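Long-range contact in formiminoglutamase (Trypanosoma cruzi, PDB 4MYK), which hydrolyses N-formimino-L-glutamate as a manganese-dependent metalloenzyme of the arginase family: residues Gly177-Cys190 and Val198-Val211. The protein carries 1 engineered substitution. Numbering follows the deposited sequence.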
loop_
_atom_site.group_PDB
_atom_site.type_symbol
_atom_site.label_atom_id
_atom_site.label_comp_id
_atom_site.label_asym_id
_atom_site.label_seq_id
_atom_site.Cartn_x
_atom_site.Cartn_y
_atom_site.Cartn_z
ATOM N N GLY A 177 -11.260 30.678 15.620
ATOM C CA GLY A 177 -11.101 29.941 14.381
ATOM C C GLY A 177 -9.777 30.125 13.664
ATOM O O GLY A 177 -9.374 29.252 12.908
ATOM N N LYS A 178 -9.105 31.252 13.878
ATOM C CA LYS A 178 -7.781 31.449 13.300
ATOM C C LYS A 178 -6.834 30.385 13.818
ATOM O O LYS A 178 -5.732 30.224 13.306
ATOM C CB LYS A 178 -7.212 32.819 13.655
ATOM C CG LYS A 178 -8.123 33.986 13.385
ATOM C CD LYS A 178 -7.424 35.293 13.769
ATOM C CE LYS A 178 -8.400 36.276 14.424
ATOM N NZ LYS A 178 -7.747 37.528 14.906
ATOM N N ARG A 179 -7.257 29.666 14.851
ATOM C CA ARG A 179 -6.407 28.636 15.452
ATOM C C ARG A 179 -6.929 27.221 15.202
ATOM O O ARG A 179 -6.623 26.290 15.936
ATOM C CB ARG A 179 -6.186 28.920 16.937
ATOM C CG ARG A 179 -5.321 30.159 17.143
ATOM C CD ARG A 179 -5.251 30.576 18.591
ATOM N NE ARG A 179 -4.643 29.553 19.429
ATOM C CZ ARG A 179 -4.426 29.704 20.730
ATOM N NH1 ARG A 179 -4.767 30.839 21.324
ATOM N NH2 ARG A 179 -3.868 28.729 21.431
ATOM N N PHE A 180 -7.702 27.086 14.129
ATOM C CA PHE A 180 -8.231 25.793 13.719
ATOM C C PHE A 180 -7.710 25.362 12.350
ATOM O O PHE A 180 -7.811 26.091 11.369
ATOM C CB PHE A 180 -9.761 25.789 13.748
ATOM C CG PHE A 180 -10.367 24.527 13.221
ATOM C CD1 PHE A 180 -10.166 23.326 13.869
ATOM C CD2 PHE A 180 -11.141 24.541 12.080
ATOM C CE1 PHE A 180 -10.723 22.158 13.377
ATOM C CE2 PHE A 180 -11.702 23.374 11.589
ATOM C CZ PHE A 180 -11.493 22.187 12.240
ATOM N N VAL A 181 -7.143 24.166 12.297
ATOM C CA VAL A 181 -6.628 23.632 11.046
ATOM C C VAL A 181 -7.271 22.285 10.697
ATOM O O VAL A 181 -7.353 21.383 11.531
ATOM C CB VAL A 181 -5.093 23.492 11.073
ATOM C CG1 VAL A 181 -4.596 22.870 9.779
ATOM C CG2 VAL A 181 -4.447 24.844 11.307
ATOM N N GLU A 182 -7.752 22.186 9.462
ATOM C CA GLU A 182 -8.165 20.921 8.875
ATOM C C GLU A 182 -6.945 20.398 8.144
ATOM O O GLU A 182 -6.452 21.039 7.221
ATOM C CB GLU A 182 -9.304 21.134 7.880
ATOM C CG GLU A 182 -10.577 21.716 8.484
ATOM C CD GLU A 182 -11.481 20.666 9.116
ATOM O OE1 GLU A 182 -10.999 19.578 9.478
ATOM O OE2 GLU A 182 -12.693 20.935 9.254
ATOM N N PHE A 183 -6.451 19.244 8.571
ATOM C CA PHE A 183 -5.180 18.739 8.081
ATOM C C PHE A 183 -5.328 17.455 7.276
ATOM O O PHE A 183 -5.891 16.477 7.760
ATOM C CB PHE A 183 -4.238 18.498 9.252
ATOM C CG PHE A 183 -2.813 18.345 8.847
ATOM C CD1 PHE A 183 -2.304 17.095 8.509
ATOM C CD2 PHE A 183 -1.979 19.447 8.786
ATOM C CE1 PHE A 183 -0.989 16.949 8.123
ATOM C CE2 PHE A 183 -0.658 19.309 8.402
ATOM C CZ PHE A 183 -0.159 18.060 8.073
ATOM N N ALA A 184 -4.820 17.478 6.046
ATOM C CA ALA A 184 -4.862 16.322 5.148
ATOM C C ALA A 184 -6.278 15.988 4.707
ATOM O O ALA A 184 -6.604 14.831 4.462
ATOM C CB ALA A 184 -4.218 15.108 5.795
ATOM N N CYS A 185 -7.119 17.007 4.619
ATOM C CA CYS A 185 -8.450 16.834 4.069
ATOM C C CYS A 185 -8.379 16.639 2.545
ATOM O O CYS A 185 -7.423 17.072 1.894
ATOM C CB CYS A 185 -9.346 18.019 4.450
ATOM S SG CYS A 185 -8.585 19.629 4.180
ATOM N N GLN A 186 -9.395 15.979 1.995
ATOM C CA GLN A 186 -9.402 15.579 0.591
ATOM C C GLN A 186 -10.522 16.274 -0.211
ATOM O O GLN A 186 -11.695 16.122 0.118
ATOM C CB GLN A 186 -9.491 14.052 0.490
ATOM C CG GLN A 186 -8.249 13.385 1.045
ATOM C CD GLN A 186 -8.241 11.883 0.869
ATOM O OE1 GLN A 186 -8.870 11.347 -0.036
ATOM N NE2 GLN A 186 -7.521 11.193 1.738
ATOM N N GLY A 187 -10.153 17.030 -1.249
ATOM C CA GLY A 187 -11.112 17.791 -2.039
ATOM C C GLY A 187 -12.229 16.995 -2.711
ATOM O O GLY A 187 -13.269 17.544 -3.075
ATOM N N SER A 188 -12.017 15.695 -2.872
ATOM C CA SER A 188 -13.018 14.803 -3.455
ATOM C C SER A 188 -14.095 14.415 -2.450
ATOM O O SER A 188 -15.087 13.775 -2.803
ATOM C CB SER A 188 -12.335 13.535 -3.944
ATOM O OG SER A 188 -11.459 13.062 -2.939
ATOM N N GLN A 189 -13.877 14.803 -1.199
ATOM C CA GLN A 189 -14.727 14.425 -0.078
ATOM C C GLN A 189 -15.106 15.620 0.778
ATOM O O GLN A 189 -15.507 15.439 1.927
ATOM C CB GLN A 189 -13.981 13.461 0.847
ATOM C CG GLN A 189 -13.823 12.060 0.338
ATOM C CD GLN A 189 -13.715 11.079 1.477
ATOM O OE1 GLN A 189 -14.452 10.091 1.531
ATOM N NE2 GLN A 189 -12.812 11.361 2.420
ATOM N N CYS A 190 -14.955 16.834 0.257
ATOM C CA CYS A 190 -15.270 18.006 1.058
ATOM C C CYS A 190 -16.231 18.983 0.374
ATOM O O CYS A 190 -15.910 19.604 -0.642
ATOM C CB CYS A 190 -13.987 18.681 1.558
ATOM S SG CYS A 190 -13.022 17.599 2.686
ATOM N N VAL A 198 -15.611 26.909 7.408
ATOM C CA VAL A 198 -14.318 26.973 8.080
ATOM C C VAL A 198 -13.575 28.255 7.734
ATOM O O VAL A 198 -13.114 28.979 8.616
ATOM C CB VAL A 198 -13.410 25.794 7.662
ATOM C CG1 VAL A 198 -12.002 25.997 8.205
ATOM C CG2 VAL A 198 -13.997 24.463 8.121
ATOM N N ARG A 199 -13.445 28.529 6.441
ATOM C CA ARG A 199 -12.686 29.688 6.009
ATOM C C ARG A 199 -13.354 30.976 6.436
ATOM O O ARG A 199 -12.673 31.929 6.809
ATOM C CB ARG A 199 -12.418 29.630 4.510
ATOM C CG ARG A 199 -11.241 28.709 4.193
ATOM C CD ARG A 199 -11.277 28.192 2.774
ATOM N NE ARG A 199 -10.027 27.533 2.410
ATOM C CZ ARG A 199 -9.781 26.992 1.216
ATOM N NH1 ARG A 199 -10.708 27.025 0.261
ATOM N NH2 ARG A 199 -8.603 26.417 0.979
ATOM N N ASP A 200 -14.685 30.994 6.413
ATOM C CA ASP A 200 -15.440 32.146 6.914
ATOM C C ASP A 200 -15.306 32.304 8.428
ATOM O O ASP A 200 -15.700 33.317 8.998
ATOM C CB ASP A 200 -16.915 32.053 6.528
ATOM C CG ASP A 200 -17.180 32.531 5.106
ATOM O OD1 ASP A 200 -16.230 32.969 4.422
ATOM O OD2 ASP A 200 -18.347 32.460 4.674
ATOM N N HIS A 201 -14.756 31.285 9.072
ATOM C CA HIS A 201 -14.443 31.363 10.484
ATOM C C HIS A 201 -12.952 31.575 10.656
ATOM O O HIS A 201 -12.441 31.551 11.771
ATOM C CB HIS A 201 -14.893 30.092 11.210
ATOM C CG HIS A 201 -16.324 30.123 11.651
ATOM N ND1 HIS A 201 -17.368 29.791 10.815
ATOM C CD2 HIS A 201 -16.882 30.451 12.839
ATOM C CE1 HIS A 201 -18.510 29.918 11.467
ATOM N NE2 HIS A 201 -18.242 30.313 12.698
ATOM N N GLN A 202 -12.272 31.778 9.530
ATOM C CA GLN A 202 -10.835 32.022 9.481
ATOM C C GLN A 202 -9.987 30.794 9.827
ATOM O O GLN A 202 -8.815 30.914 10.178
ATOM C CB GLN A 202 -10.458 33.198 10.369
ATOM C CG GLN A 202 -11.101 34.499 9.963
ATOM C CD GLN A 202 -10.687 35.625 10.875
ATOM O OE1 GLN A 202 -11.329 35.879 11.896
ATOM N NE2 GLN A 202 -9.595 36.299 10.525
ATOM N N GLY A 203 -10.591 29.619 9.713
ATOM C CA GLY A 203 -9.874 28.367 9.845
ATOM C C GLY A 203 -9.094 28.034 8.588
ATOM O O GLY A 203 -9.326 28.613 7.521
ATOM N N HIS A 204 -8.168 27.088 8.713
ATOM C CA HIS A 204 -7.213 26.812 7.649
ATOM C C HIS A 204 -7.392 25.419 7.069
ATOM O O HIS A 204 -7.488 24.430 7.796
ATOM C CB HIS A 204 -5.782 26.996 8.163
ATOM C CG HIS A 204 -5.599 28.237 8.975
ATOM N ND1 HIS A 204 -4.980 29.365 8.484
ATOM C CD2 HIS A 204 -5.993 28.544 10.233
ATOM C CE1 HIS A 204 -4.985 30.306 9.410
ATOM N NE2 HIS A 204 -5.598 29.835 10.480
ATOM N N LEU A 205 -7.435 25.357 5.742
ATOM C CA LEU A 205 -7.487 24.084 5.041
ATOM C C LEU A 205 -6.111 23.711 4.532
ATOM O O LEU A 205 -5.517 24.442 3.746
ATOM C CB LEU A 205 -8.466 24.146 3.871
ATOM C CG LEU A 205 -9.866 24.677 4.183
ATOM C CD1 LEU A 205 -10.789 24.430 2.991
ATOM C CD2 LEU A 205 -10.428 24.032 5.426
ATOM N N MET A 206 -5.613 22.569 4.999
ATOM C CA MET A 206 -4.347 22.018 4.539
ATOM C C MET A 206 -4.548 20.695 3.797
ATOM O O MET A 206 -4.388 19.616 4.375
ATOM C CB MET A 206 -3.400 21.839 5.718
ATOM C CG MET A 206 -2.837 23.161 6.204
ATOM S SD MET A 206 -1.497 23.011 7.384
ATOM C CE MET A 206 -1.015 24.723 7.474
ATOM N N TRP A 207 -4.908 20.801 2.515
ATOM C CA TRP A 207 -5.289 19.650 1.693
ATOM C C TRP A 207 -4.191 18.613 1.657
ATOM O O TRP A 207 -3.015 18.952 1.747
ATOM C CB TRP A 207 -5.605 20.082 0.259
ATOM C CG TRP A 207 -6.711 21.076 0.144
ATOM C CD1 TRP A 207 -6.591 22.395 -0.151
ATOM C CD2 TRP A 207 -8.117 20.832 0.333
ATOM N NE1 TRP A 207 -7.828 22.992 -0.166
ATOM C CE2 TRP A 207 -8.781 22.051 0.128
ATOM C CE3 TRP A 207 -8.876 19.697 0.657
ATOM C CZ2 TRP A 207 -10.168 22.172 0.233
ATOM C CZ3 TRP A 207 -10.256 19.823 0.759
ATOM C CH2 TRP A 207 -10.884 21.047 0.547
ATOM N N LEU A 208 -4.583 17.348 1.533
ATOM C CA LEU A 208 -3.627 16.246 1.441
ATOM C C LEU A 208 -2.466 16.569 0.480
ATOM O O LEU A 208 -1.296 16.455 0.845
ATOM C CB LEU A 208 -4.350 14.960 1.017
ATOM C CG LEU A 208 -3.519 13.683 0.868
ATOM C CD1 LEU A 208 -2.811 13.334 2.166
ATOM C CD2 LEU A 208 -4.376 12.532 0.393
ATOM N N SER A 209 -2.809 16.997 -0.734
ATOM C CA SER A 209 -1.828 17.289 -1.770
ATOM C C SER A 209 -0.736 18.258 -1.303
ATOM O O SER A 209 0.426 18.127 -1.676
ATOM C CB SER A 209 -2.518 17.804 -3.045
ATOM O OG SER A 209 -3.275 18.971 -2.795
ATOM N N GLU A 210 -1.104 19.216 -0.467
ATOM C CA GLU A 210 -0.135 20.186 0.028
ATOM C C GLU A 210 0.695 19.632 1.194
ATOM O O GLU A 210 1.902 19.888 1.281
ATOM C CB GLU A 210 -0.828 21.508 0.377
ATOM C CG GLU A 210 -1.007 21.780 1.844
ATOM C CD GLU A 210 -1.640 23.145 2.093
ATOM O OE1 GLU A 210 -2.703 23.439 1.479
ATOM O OE2 GLU A 210 -1.066 23.919 2.899
ATOM N N VAL A 211 0.060 18.854 2.070
ATOM C CA VAL A 211 0.798 18.132 3.114
ATOM C C VAL A 211 1.878 17.253 2.462
ATOM O O VAL A 211 3.035 17.227 2.880
ATOM C CB VAL A 211 -0.142 17.239 3.969
ATOM C CG1 VAL A 211 0.655 16.338 4.903
ATOM C CG2 VAL A 211 -1.130 18.086 4.756
#
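With chi1 of Phe183 at -164°, CG is anti to the backbone N and the ring meets Val211, whose CG2, anti to its own carbonyl carbon, sits over one ring face, 3.7 Å from the centroid: a CH-pi contact. Met206 SD approaches the same ring obliquely, 3.9 Å from Phe183 CD2, in a Met-aromatic contact, and also touches Val181 CG1. On this side of the sheet, helix 216-227 covers Val181, Phe183, His204 and Met206. His204 NE2 donates to Lys178 O (2.9 Å) from above the carbonyl plane, the acceptor tilted slightly from the ring plane. Strands 180-185 and 204-207 run parallel at the sheet margin, the two strands of a beta-alpha-beta unit of the arginase/deacetylase fold linked through helix 192-200. Four backbone hydrogen bonds join them, from His204 N to Phe180 O through to Ala184 N to Met206 O. On the other face Glu182 CG lies alongside Leu205 CD2 (3.8 Å); Glu182 OE1 is hydrogen-bonded by Asn144 ND2, and the Glu182 side chain is about 5 Å from that of the manganese ligand Asp146. At the C-terminal ends of the strands, Cys185 SG lies 3.4 Å above the Trp207 ring plane, toward the rim. Leu208 N, starting helix 208-214, donates to Cys185 O.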